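Local coordinates for jacalin-type lectin domain-containing protein (Musa acuminata, PDB 7KMU), which probably binds mannose-containing glycans, as a mannose-specific jacalin-related lectin built on the beta-prism fold, at residues S75-V80 / K91-T96; V29-G34 / R99-F104; A33-D38 / G105-T110. All coordinates share one frame; numbering follows the deposited sequence.

Interaction 1: S75-V80 / K91-T96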
ATOM      1  N   SER B  75       8.025  -5.859   2.728  1.00  8.91           N
ATOM      2  CA  SER B  75       6.978  -5.928   1.714  1.00  8.32           C
ATOM      3  C   SER B  75       5.959  -6.984   2.058  1.00  9.95           C
ATOM      4  O   SER B  75       6.269  -7.984   2.709  1.00  8.66           O
ATOM      5  CB  SER B  75       7.562  -6.202   0.326  1.00 13.21           C
ATOM      6  OG  SER B  75       6.547  -6.403  -0.646  1.00 23.56           O
ATOM      7  N   MET B  76       4.723  -6.752   1.600  1.00  8.28           N
ATOM      8  CA  MET B  76       3.632  -7.710   1.658  1.00  7.34           C
ATOM      9  C   MET B  76       2.921  -7.649   0.316  1.00 10.02           C
ATOM     10  O   MET B  76       2.711  -6.566  -0.235  1.00 10.17           O
ATOM     11  CB  MET B  76       2.661  -7.418   2.805  1.00  8.85           C
ATOM     12  CG  MET B  76       1.444  -8.356   2.800  1.00 10.81           C
ATOM     13  SD  MET B  76       0.323  -8.162   4.200  1.00 12.39           S
ATOM     14  CE  MET B  76      -0.545  -6.622   3.739  1.00 10.72           C
ATOM     15  N   GLU B  77       2.570  -8.813  -0.231  1.00  8.11           N
ATOM     16  CA  GLU B  77       1.826  -8.865  -1.474  1.00  8.80           C
ATOM     17  C   GLU B  77       0.934 -10.056  -1.507  1.00 10.05           C
ATOM     18  O   GLU B  77       1.195 -11.052  -0.835  1.00 10.78           O
ATOM     19  CB  GLU B  77       2.726  -8.796  -2.709  1.00 11.09           C
ATOM     20  CG  GLU B  77       3.668  -9.960  -2.878  1.00 16.58           C
ATOM     21  CD  GLU B  77       4.794  -9.625  -3.834  1.00 35.25           C
ATOM     22  OE1 GLU B  77       5.957  -9.580  -3.380  1.00 24.91           O
ATOM     23  OE2 GLU B  77       4.510  -9.381  -5.028  1.00 29.15           O
ATOM     24  N   GLY B  78      -0.125  -9.957  -2.275  1.00  8.90           N
ATOM     25  CA  GLY B  78      -1.056 -11.066  -2.361  1.00  9.15           C
ATOM     26  C   GLY B  78      -2.192 -10.823  -3.314  1.00 11.03           C
ATOM     27  O   GLY B  78      -2.127  -9.913  -4.147  1.00 10.16           O
ATOM     28  N   HIS B  79      -3.249 -11.650  -3.181  1.00  8.55           N
ATOM     29  CA  HIS B  79      -4.437 -11.566  -4.020  1.00  8.45           C
ATOM     30  C   HIS B  79      -5.703 -11.566  -3.202  1.00 11.06           C
ATOM     31  O   HIS B  79      -5.827 -12.362  -2.263  1.00 10.70           O
ATOM     32  CB  HIS B  79      -4.501 -12.756  -4.997  1.00  9.47           C
ATOM     33  CG  HIS B  79      -3.613 -12.595  -6.183  1.00 12.13           C
ATOM     34  ND1 HIS B  79      -4.129 -12.249  -7.424  1.00 14.02           N
ATOM     35  CD2 HIS B  79      -2.268 -12.712  -6.279  1.00 13.57           C
ATOM     36  CE1 HIS B  79      -3.082 -12.189  -8.239  1.00 13.51           C
ATOM     37  NE2 HIS B  79      -1.942 -12.450  -7.595  1.00 13.44           N
ATOM     38  N   VAL B  80      -6.657 -10.699  -3.580  1.00  8.92           N
ATOM     39  CA  VAL B  80      -8.025 -10.688  -3.039  1.00  7.90           C
ATOM     40  C   VAL B  80      -8.789 -11.554  -4.038  1.00 12.24           C
ATOM     41  O   VAL B  80      -8.726 -11.298  -5.247  1.00 12.12           O
ATOM     42  CB  VAL B  80      -8.635  -9.287  -2.905  1.00 11.37           C
ATOM     43  CG1 VAL B  80     -10.086  -9.384  -2.430  1.00 11.22           C
ATOM     44  CG2 VAL B  80      -7.807  -8.432  -1.950  1.00 11.19           C
ATOM     45  N   LYS B  91      -3.906 -15.487  -1.709  1.00  8.48           N
ATOM     46  CA  LYS B  91      -2.457 -15.663  -1.808  1.00  8.10           C
ATOM     47  C   LYS B  91      -1.795 -14.593  -0.974  1.00  9.33           C
ATOM     48  O   LYS B  91      -2.298 -13.469  -0.909  1.00  8.96           O
ATOM     49  CB  LYS B  91      -1.975 -15.525  -3.258  1.00 11.44           C
ATOM     50  CG  LYS B  91      -2.049 -16.815  -4.032  1.00 20.20           C
ATOM     51  CD  LYS B  91      -1.268 -16.729  -5.340  1.00 20.66           C
ATOM     52  CE  LYS B  91      -1.385 -18.040  -6.046  1.00 25.43           C
ATOM     53  NZ  LYS B  91      -0.599 -18.063  -7.304  1.00 20.58           N
ATOM     54  N   LEU B  92      -0.673 -14.935  -0.314  1.00  7.50           N
ATOM     55  CA  LEU B  92       0.038 -13.978   0.508  1.00  7.50           C
ATOM     56  C   LEU B  92       1.531 -14.298   0.546  1.00 10.02           C
ATOM     57  O   LEU B  92       1.917 -15.465   0.647  1.00  9.32           O
ATOM     58  CB  LEU B  92      -0.544 -13.995   1.943  1.00  8.08           C
ATOM     59  CG  LEU B  92      -0.132 -12.851   2.875  1.00 11.57           C
ATOM     60  CD1 LEU B  92      -0.604 -11.477   2.334  1.00 11.38           C
ATOM     61  CD2 LEU B  92      -0.708 -13.079   4.282  1.00 13.05           C
ATOM     62  N   THR B  93       2.355 -13.244   0.515  1.00  8.02           N
ATOM     63  CA  THR B  93       3.803 -13.312   0.626  1.00  7.79           C
ATOM     64  C   THR B  93       4.255 -12.191   1.545  1.00 10.37           C
ATOM     65  O   THR B  93       3.699 -11.076   1.493  1.00  9.67           O
ATOM     66  CB  THR B  93       4.468 -13.092  -0.758  1.00 10.70           C
ATOM     67  OG1 THR B  93       4.029 -14.072  -1.706  1.00 11.81           O
ATOM     68  CG2 THR B  93       6.006 -13.130  -0.698  1.00 10.77           C
ATOM     69  N   LEU B  94       5.271 -12.472   2.371  1.00  8.67           N
ATOM     70  CA  LEU B  94       5.956 -11.452   3.170  1.00  8.61           C
ATOM     71  C   LEU B  94       7.406 -11.490   2.746  1.00 11.89           C
ATOM     72  O   LEU B  94       7.987 -12.585   2.676  1.00 11.28           O
ATOM     73  CB  LEU B  94       5.853 -11.663   4.693  1.00  9.01           C
ATOM     74  CG  LEU B  94       4.448 -11.669   5.289  1.00 12.53           C
ATOM     75  CD1 LEU B  94       4.497 -11.978   6.778  1.00 13.20           C
ATOM     76  CD2 LEU B  94       3.744 -10.318   5.075  1.00 13.12           C
ATOM     77  N   THR B  95       7.996 -10.324   2.451  1.00  8.36           N
ATOM     78  CA  THR B  95       9.402 -10.280   2.064  1.00  7.98           C
ATOM     79  C   THR B  95      10.160  -9.477   3.091  1.00 12.05           C
ATOM     80  O   THR B  95       9.695  -8.414   3.515  1.00 10.30           O
ATOM     81  CB  THR B  95       9.582  -9.696   0.657  1.00 11.95           C
ATOM     82  OG1 THR B  95       8.763 -10.418  -0.277  1.00 13.20           O
ATOM     83  CG2 THR B  95      11.051  -9.737   0.190  1.00 12.70           C
ATOM     84  N   THR B  96      11.288 -10.013   3.555  1.00 10.23           N
ATOM     85  CA  THR B  96      12.140  -9.307   4.505  1.00 10.23           C
ATOM     86  C   THR B  96      13.343  -8.743   3.760  1.00 14.20           C
ATOM     87  O   THR B  96      13.479  -8.935   2.554  1.00 13.42           O
ATOM     88  CB  THR B  96      12.571 -10.234   5.654  1.00 11.63           C
ATOM     89  OG1 THR B  96      13.650 -11.075   5.203  1.00 10.85           O
ATOM     90  CG2 THR B  96      11.434 -11.066   6.199  1.00 12.30           C
TER
HETATM   91  O   HOH W   1       6.271  -9.323  -0.671  1.00 17.04           O
HETATM   92  O   HOH W   2       1.522 -13.456  -2.553  1.00 14.58           O

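Interaction 2: V29-G34 / R99-F104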
ATOM      1  N   VAL B  29       6.247 -15.518  12.325  1.00  9.56           N
ATOM      2  CA  VAL B  29       4.946 -15.511  11.670  1.00  8.36           C
ATOM      3  C   VAL B  29       4.687 -16.927  11.161  1.00 11.27           C
ATOM      4  O   VAL B  29       5.575 -17.527  10.558  1.00 11.55           O
ATOM      5  CB  VAL B  29       4.857 -14.472  10.501  1.00 10.72           C
ATOM      6  CG1 VAL B  29       3.553 -14.629   9.704  1.00 10.33           C
ATOM      7  CG2 VAL B  29       4.973 -13.039  11.020  1.00 10.44           C
ATOM      8  N   LYS B  30       3.455 -17.424  11.345  1.00  9.09           N
ATOM      9  CA  LYS B  30       3.036 -18.705  10.794  1.00  9.20           C
ATOM     10  C   LYS B  30       1.813 -18.446   9.934  1.00 12.09           C
ATOM     11  O   LYS B  30       0.856 -17.823  10.394  1.00 11.41           O
ATOM     12  CB  LYS B  30       2.711 -19.702  11.907  1.00 10.83           C
ATOM     13  CG  LYS B  30       2.293 -21.088  11.387  1.00 13.34           C
ATOM     14  CD  LYS B  30       1.988 -22.062  12.547  1.00 18.75           C
ATOM     15  CE  LYS B  30       0.593 -21.914  13.108  1.00 32.73           C
ATOM     16  NZ  LYS B  30       0.351 -22.869  14.222  1.00 45.83           N
ATOM     17  N   ILE B  31       1.847 -18.907   8.671  1.00  9.18           N
ATOM     18  CA  ILE B  31       0.701 -18.772   7.778  1.00  8.61           C
ATOM     19  C   ILE B  31       0.196 -20.163   7.465  1.00 10.81           C
ATOM     20  O   ILE B  31       1.001 -21.027   7.125  1.00 11.59           O
ATOM     21  CB  ILE B  31       1.066 -18.002   6.466  1.00 10.19           C
ATOM     22  CG1 ILE B  31       1.334 -16.506   6.771  1.00  9.19           C
ATOM     23  CG2 ILE B  31      -0.013 -18.175   5.361  1.00 10.14           C
ATOM     24  CD1 ILE B  31       1.948 -15.667   5.585  1.00 10.88           C
ATOM     25  N   ASN B  32      -1.117 -20.387   7.587  1.00  9.10           N
ATOM     26  CA  ASN B  32      -1.753 -21.645   7.192  1.00  8.32           C
ATOM     27  C   ASN B  32      -2.477 -21.377   5.896  1.00 10.91           C
ATOM     28  O   ASN B  32      -3.245 -20.404   5.791  1.00  9.91           O
ATOM     29  CB  ASN B  32      -2.722 -22.165   8.236  1.00 10.21           C
ATOM     30  CG  ASN B  32      -2.029 -22.874   9.364  1.00 17.28           C
ATOM     31  OD1 ASN B  32      -1.323 -22.264  10.171  1.00 14.75           O
ATOM     32  ND2 ASN B  32      -2.194 -24.192   9.440  1.00 14.20           N
ATOM     33  N   ALA B  33      -2.223 -22.228   4.896  1.00  9.78           N
ATOM     34  CA  ALA B  33      -2.823 -22.023   3.582  1.00  9.54           C
ATOM     35  C   ALA B  33      -3.017 -23.326   2.845  1.00 12.53           C
ATOM     36  O   ALA B  33      -2.262 -24.275   3.060  1.00 13.48           O
ATOM     37  CB  ALA B  33      -1.919 -21.118   2.755  1.00 10.37           C
ATOM     38  N   GLY B  34      -4.004 -23.332   1.970  1.00 11.22           N
ATOM     39  CA  GLY B  34      -4.302 -24.433   1.056  1.00 11.78           C
ATOM     40  C   GLY B  34      -4.659 -23.783  -0.259  1.00 14.52           C
ATOM     41  O   GLY B  34      -3.812 -23.121  -0.875  1.00 14.63           O
ATOM     42  N   ARG B  99      14.975 -12.508   3.136  1.00 13.04           N
ATOM     43  CA  ARG B  99      14.298 -13.688   2.618  1.00 12.91           C
ATOM     44  C   ARG B  99      12.893 -13.401   2.108  1.00 14.64           C
ATOM     45  O   ARG B  99      12.279 -12.409   2.506  1.00 14.44           O
ATOM     46  CB  ARG B  99      14.145 -14.710   3.774  1.00 13.47           C
ATOM     47  CG  ARG B  99      15.463 -15.199   4.382  1.00 15.29           C
ATOM     48  CD  ARG B  99      15.231 -16.210   5.469  1.00 14.80           C
ATOM     49  NE  ARG B  99      14.856 -15.615   6.756  1.00 14.60           N
ATOM     50  CZ  ARG B  99      14.489 -16.337   7.809  1.00 17.05           C
ATOM     51  NH1 ARG B  99      14.374 -17.656   7.713  1.00 15.39           N
ATOM     52  NH2 ARG B  99      14.176 -15.742   8.951  1.00 14.29           N
ATOM     53  N   THR B 100      12.354 -14.322   1.295  1.00  9.18           N
ATOM     54  CA  THR B 100      10.966 -14.273   0.837  1.00  8.25           C
ATOM     55  C   THR B 100      10.220 -15.409   1.522  1.00 10.64           C
ATOM     56  O   THR B 100      10.647 -16.562   1.443  1.00 10.08           O
ATOM     57  CB  THR B 100      10.860 -14.376  -0.686  1.00 11.11           C
ATOM     58  OG1 THR B 100      11.567 -13.271  -1.259  1.00 12.32           O
ATOM     59  CG2 THR B 100       9.406 -14.366  -1.166  1.00 11.12           C
ATOM     60  N   PHE B 101       9.127 -15.081   2.208  1.00  8.61           N
ATOM     61  CA  PHE B 101       8.264 -16.030   2.911  1.00  7.77           C
ATOM     62  C   PHE B 101       6.991 -16.160   2.093  1.00 11.20           C
ATOM     63  O   PHE B 101       6.127 -15.272   2.082  1.00 10.65           O
ATOM     64  CB  PHE B 101       7.997 -15.537   4.353  1.00  8.70           C
ATOM     65  CG  PHE B 101       7.118 -16.415   5.215  1.00  9.13           C
ATOM     66  CD1 PHE B 101       7.430 -17.756   5.422  1.00 10.45           C
ATOM     67  CD2 PHE B 101       6.033 -15.877   5.899  1.00 10.28           C
ATOM     68  CE1 PHE B 101       6.645 -18.557   6.258  1.00 10.81           C
ATOM     69  CE2 PHE B 101       5.257 -16.673   6.754  1.00 12.34           C
ATOM     70  CZ  PHE B 101       5.554 -18.015   6.909  1.00 11.26           C
ATOM     71  N   GLY B 102       6.913 -17.243   1.347  1.00  9.21           N
ATOM     72  CA  GLY B 102       5.816 -17.474   0.433  1.00  8.74           C
ATOM     73  C   GLY B 102       6.271 -17.452  -1.015  1.00 12.10           C
ATOM     74  O   GLY B 102       7.471 -17.529  -1.293  1.00 13.40           O
ATOM     75  N   PRO B 103       5.336 -17.370  -1.968  1.00 10.18           N
ATOM     76  CA  PRO B 103       3.883 -17.214  -1.789  1.00  9.87           C
ATOM     77  C   PRO B 103       3.182 -18.450  -1.256  1.00 12.28           C
ATOM     78  O   PRO B 103       3.591 -19.582  -1.529  1.00 11.95           O
ATOM     79  CB  PRO B 103       3.387 -16.879  -3.208  1.00 11.41           C
ATOM     80  CG  PRO B 103       4.395 -17.564  -4.108  1.00 16.13           C
ATOM     81  CD  PRO B 103       5.708 -17.382  -3.401  1.00 12.37           C
ATOM     82  N   PHE B 104       2.123 -18.222  -0.481  1.00  8.96           N
ATOM     83  CA  PHE B 104       1.250 -19.273   0.027  1.00  8.77           C
ATOM     84  C   PHE B 104      -0.137 -19.044  -0.532  1.00 10.09           C
ATOM     85  O   PHE B 104      -0.519 -17.895  -0.786  1.00  9.92           O
ATOM     86  CB  PHE B 104       1.223 -19.299   1.556  1.00  9.52           C
ATOM     87  CG  PHE B 104       2.604 -19.436   2.133  1.00  8.63           C
ATOM     88  CD1 PHE B 104       3.389 -20.554   1.845  1.00 10.91           C
ATOM     89  CD2 PHE B 104       3.146 -18.429   2.918  1.00 10.00           C
ATOM     90  CE1 PHE B 104       4.685 -20.656   2.337  1.00 11.37           C
ATOM     91  CE2 PHE B 104       4.435 -18.551   3.443  1.00 11.73           C
ATOM     92  CZ  PHE B 104       5.198 -19.661   3.140  1.00 10.39           C
TER

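Interaction 3: A33-D38 / G105-T110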
ATOM      1  N   ALA B  33      -2.223 -22.228   4.896  1.00  9.78           N
ATOM      2  CA  ALA B  33      -2.823 -22.023   3.582  1.00  9.54           C
ATOM      3  C   ALA B  33      -3.017 -23.326   2.845  1.00 12.53           C
ATOM      4  O   ALA B  33      -2.262 -24.275   3.060  1.00 13.48           O
ATOM      5  CB  ALA B  33      -1.919 -21.118   2.755  1.00 10.37           C
ATOM      6  N   GLY B  34      -4.004 -23.332   1.970  1.00 11.22           N
ATOM      7  CA  GLY B  34      -4.302 -24.433   1.056  1.00 11.78           C
ATOM      8  C   GLY B  34      -4.659 -23.783  -0.259  1.00 14.52           C
ATOM      9  O   GLY B  34      -3.812 -23.121  -0.875  1.00 14.63           O
ATOM     10  N   ASP B  35      -5.936 -23.848  -0.640  1.00 12.24           N
ATOM     11  CA  ASP B  35      -6.425 -23.107  -1.805  1.00 12.10           C
ATOM     12  C   ASP B  35      -6.275 -21.598  -1.504  1.00 13.44           C
ATOM     13  O   ASP B  35      -5.989 -20.811  -2.400  1.00 12.31           O
ATOM     14  CB  ASP B  35      -7.928 -23.360  -2.023  1.00 15.02           C
ATOM     15  CG  ASP B  35      -8.328 -24.713  -2.580  1.00 25.95           C
ATOM     16  OD1 ASP B  35      -7.466 -25.392  -3.169  1.00 26.05           O
ATOM     17  OD2 ASP B  35      -9.516 -25.081  -2.438  1.00 31.99           O
ATOM     18  N   ILE B  36      -6.553 -21.200  -0.244  1.00 10.66           N
ATOM     19  CA  ILE B  36      -6.563 -19.797   0.159  1.00  8.73           C
ATOM     20  C   ILE B  36      -5.799 -19.603   1.477  1.00 10.13           C
ATOM     21  O   ILE B  36      -5.178 -20.558   1.961  1.00  9.92           O
ATOM     22  CB  ILE B  36      -8.046 -19.274   0.221  1.00 10.54           C
ATOM     23  CG1 ILE B  36      -8.963 -20.201   1.069  1.00 10.73           C
ATOM     24  CG2 ILE B  36      -8.637 -19.153  -1.193  1.00 10.68           C
ATOM     25  CD1 ILE B  36      -8.741 -20.151   2.619  1.00 13.34           C
ATOM     26  N   ILE B  37      -5.839 -18.382   2.063  1.00  8.19           N
ATOM     27  CA  ILE B  37      -5.173 -18.117   3.337  1.00  7.32           C
ATOM     28  C   ILE B  37      -6.143 -18.385   4.489  1.00  9.56           C
ATOM     29  O   ILE B  37      -7.082 -17.617   4.708  1.00  9.36           O
ATOM     30  CB  ILE B  37      -4.582 -16.684   3.387  1.00  9.16           C
ATOM     31  CG1 ILE B  37      -3.644 -16.415   2.180  1.00  8.59           C
ATOM     32  CG2 ILE B  37      -3.859 -16.467   4.714  1.00  9.40           C
ATOM     33  CD1 ILE B  37      -2.441 -17.457   2.015  1.00 10.18           C
ATOM     34  N   ASP B  38      -5.928 -19.495   5.192  1.00  8.76           N
ATOM     35  CA  ASP B  38      -6.786 -19.894   6.303  1.00  8.19           C
ATOM     36  C   ASP B  38      -6.509 -19.102   7.565  1.00 10.98           C
ATOM     37  O   ASP B  38      -7.445 -18.759   8.292  1.00  9.58           O
ATOM     38  CB  ASP B  38      -6.552 -21.373   6.619  1.00  9.84           C
ATOM     39  CG  ASP B  38      -7.029 -22.276   5.508  1.00 12.16           C
ATOM     40  OD1 ASP B  38      -6.231 -22.545   4.577  1.00 12.63           O
ATOM     41  OD2 ASP B  38      -8.204 -22.686   5.549  1.00 13.46           O
ATOM     42  N   GLY B 105      -0.881 -20.127  -0.728  1.00  9.75           N
ATOM     43  CA  GLY B 105      -2.216 -20.045  -1.300  1.00 10.10           C
ATOM     44  C   GLY B 105      -2.171 -20.331  -2.785  1.00 14.18           C
ATOM     45  O   GLY B 105      -1.107 -20.243  -3.403  1.00 14.95           O
ATOM     46  N   ALA B 106      -3.316 -20.690  -3.369  1.00 11.95           N
ATOM     47  CA  ALA B 106      -3.369 -21.060  -4.786  1.00 12.57           C
ATOM     48  C   ALA B 106      -4.269 -20.181  -5.650  1.00 17.30           C
ATOM     49  O   ALA B 106      -4.082 -20.135  -6.869  1.00 18.86           O
ATOM     50  CB  ALA B 106      -3.793 -22.517  -4.914  1.00 13.33           C
ATOM     51  N   TYR B 107      -5.250 -19.499  -5.048  1.00 13.12           N
ATOM     52  CA  TYR B 107      -6.193 -18.670  -5.791  1.00 12.51           C
ATOM     53  C   TYR B 107      -5.667 -17.284  -6.117  1.00 15.39           C
ATOM     54  O   TYR B 107      -4.994 -16.662  -5.294  1.00 14.74           O
ATOM     55  CB  TYR B 107      -7.508 -18.525  -5.001  1.00 13.90           C
ATOM     56  CG  TYR B 107      -8.539 -19.607  -5.249  1.00 15.53           C
ATOM     57  CD1 TYR B 107      -8.231 -20.952  -5.049  1.00 16.66           C
ATOM     58  CD2 TYR B 107      -9.852 -19.280  -5.567  1.00 17.26           C
ATOM     59  CE1 TYR B 107      -9.190 -21.948  -5.222  1.00 18.28           C
ATOM     60  CE2 TYR B 107     -10.820 -20.268  -5.750  1.00 18.74           C
ATOM     61  CZ  TYR B 107     -10.483 -21.600  -5.577  1.00 24.79           C
ATOM     62  OH  TYR B 107     -11.431 -22.578  -5.756  1.00 28.13           O
ATOM     63  N   GLU B 108      -6.018 -16.777  -7.312  1.00 13.50           N
ATOM     64  CA  GLU B 108      -5.668 -15.424  -7.723  1.00 13.05           C
ATOM     65  C   GLU B 108      -6.941 -14.620  -8.017  1.00 14.78           C
ATOM     66  O   GLU B 108      -8.037 -15.191  -8.144  1.00 14.91           O
ATOM     67  CB  GLU B 108      -4.678 -15.412  -8.906  1.00 14.39           C
ATOM     68  CG  GLU B 108      -3.292 -15.901  -8.506  1.00 17.30           C
ATOM     69  CD  GLU B 108      -2.148 -15.657  -9.474  1.00 31.29           C
ATOM     70  OE1 GLU B 108      -2.388 -15.100 -10.569  1.00 27.36           O
ATOM     71  OE2 GLU B 108      -1.000 -16.014  -9.124  1.00 23.36           O
ATOM     72  N   GLY B 109      -6.801 -13.308  -8.064  1.00 12.73           N
ATOM     73  CA  GLY B 109      -7.921 -12.410  -8.307  1.00 12.56           C
ATOM     74  C   GLY B 109      -7.425 -11.007  -8.537  1.00 15.67           C
ATOM     75  O   GLY B 109      -6.843 -10.725  -9.594  1.00 16.99           O
ATOM     76  N   THR B 110      -7.609 -10.128  -7.536  1.00 10.83           N
ATOM     77  CA  THR B 110      -7.153  -8.747  -7.635  1.00 10.37           C
ATOM     78  C   THR B 110      -5.871  -8.615  -6.817  1.00 13.36           C
ATOM     79  O   THR B 110      -5.923  -8.769  -5.599  1.00 12.22           O
ATOM     80  CB  THR B 110      -8.232  -7.758  -7.165  1.00 14.16           C
ATOM     81  OG1 THR B 110      -9.430  -8.003  -7.910  1.00 15.34           O
ATOM     82  CG2 THR B 110      -7.821  -6.306  -7.368  1.00 15.87           C
TER
HETATM   83  O   HOH W   3     -10.853 -25.054  -4.814  1.00 34.51           O

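Interaction 1: S75-V80 / K91-T96
Ser75 and Thr95, Glu77 and Thr93, and His79 and Lys91 form the hydrogen-bonded pairs of this antiparallel hairpin. Thr95 N reaches Ser75 O at 2.9 Å in a nearly straight bond (172°), whereas the return bond from Ser75 N to Thr95 O is weak. The middle pair is closed from both sides: Thr93 N gives to Glu77 O at 2.8 Å, and Glu77 N to Thr93 O. His79 N gives to Lys91 O, but Lys91 N is buried without a partner. Water takes up further polar groups on the face of the threonines. One molecule donates to Glu77 OE1 at 2.7 Å and also bonds Ser75 OG and Thr95 OG1; a second donates to Glu77 O and joins Thr93 OG1. Glu77 CG sits between its backbone N and carbonyl carbon (chi1 64°), which lays it 3.9 Å from Thr93 CB, and the extended chain carries the carboxylate to the first water. Lys91 NZ forms a salt bridge with Glu108, while His79 ND1 is bonded by Gly109 N. On the reverse face Met76 CG touches Leu92 CD1 and Leu94 CD2, each at 3.8 Å. These two strands are the inner pair of a four-stranded sheet: Met76 and Gly78 bond strand 110-116, Leu92 bonds Phe104 of strand 100-104, and Met76 and Leu92 pack on strand 132-140 of another sheet.

Interaction 2: V29-G34 / R99-F104
Phe101 is the first residue of the 99-104 segment to meet the 29-34 segment, and it does so with the far end of its ring. Its CG stands anti to the backbone N (chi1 -180°), which extends the ring across to the other sheet. There Phe101 CE2 lies 3.7 Å from Ile31 CD1, the two side chains running antiparallel to one another as they overlap. The same CE2 is 4.0 Å from Val29 CG1, and Phe101 CZ approaches Val29 O at 3.7 Å. Gly102 follows with a phi of 113°, at which any side chain would press on the carbonyl O before it, and its CA sits 3.4 Å above the plane of the Phe104 ring, offset toward the rim. A cis peptide leads into Pro103, and Phe104 again points its side chain toward strand 25-33. Phe104 CE2 lies 3.5 Å above the Phe101 ring, over its centre, while Phe101 CG meets the edge of the Phe104 ring in plane. Across the contact, Phe104 CD2 is 4.0 Å from Ile31 CG2, so that Ile31 gives its CD1 branch chiefly to one phenylalanine and its CG2 branch to the other. Last, Phe104 CB meets Ala33 CB at 3.8 Å. His63 stacks on the Phe104 ring, and Ile65 touches Phe101. The short strand axes run 17° apart at 8.7 Å, wider than neighbours in one sheet, which fits two sheets facing each other in a beta prism. With no polar pairing between the segments, cohesion here probably rests on hydrophobic burial and close fit.

Interaction 3: A33-D38 / G105-T110
Asp35 O is a shared acceptor for the backbone of Ala106 and Tyr107. It takes Ala106 N at 2.8 Å and Tyr107 N at 3.0 Å. The two donors reach it differently: Ala106 N stands above the carbonyl plane (57° out of it), whereas Tyr107 N lies close to the line of the carbonyl bond (165°). Two successive amides on one oxygen fix how the 105-110 loop lies against the turn. That turn is itself braced by the bond from Gly34 N to Ile36 O. A weaker CH...O contact adds to these, Gly105 CA facing Gly34 O at 3.5 Å.

The side-chain packing centres on Tyr107. Asp35 extends alongside the ring, its CB 3.7 Å from Tyr107 CE1, with carboxylate and ring planes 41° apart. Ile36 comes across instead, putting CG2 at 4.0 Å from Tyr107 CB. Water then links the polar ends of the first pair: one molecule, lying in the ring plane at its edge, donates to Asp35 OD2 and bonds Tyr107 OH, both at 2.7 Å.

Gly34 to Asp38 match the GXXXD motif of mannose-binding jacalin-related lectins, consistent with a sugar-binding loop held here by 105-107. Tyr83, at the end of strand 73-83, bonds Asp35 OD2 and meets the Tyr107 ring edge-to-face. Ile36 continues inward to Val81 and Ile88. Ile37, which opens strand 37-46, bonds Ile89 and Ile132 through its backbone, so the end of the turn and the start of the strand reach both other sheets. Where the loop passes into strand 110-116, Thr110 packs on Pro111 of the second subunit.

Overall arrangement
From the N terminus, strand 25-33 and the turn after it supply the first halves of two long-range contacts. Interaction 2 closes a loop from 29-34 to 99-104, and interaction 3 one from 33-38 to 105-110. They share Ala33 and Gly34, and interaction 3 begins and ends a few residues after interaction 2, so the loops overlap rather than nest. Interaction 1, the hairpin 75-80 with 91-96, falls within both. It pairs strands within one sheet, and a probable hydrogen bond joins the backbones of Val80 and Thr110. Interactions 2 and 3 join that sheet and its following loop to the sheet of 25-33 and 37-46, in the interior and at one end.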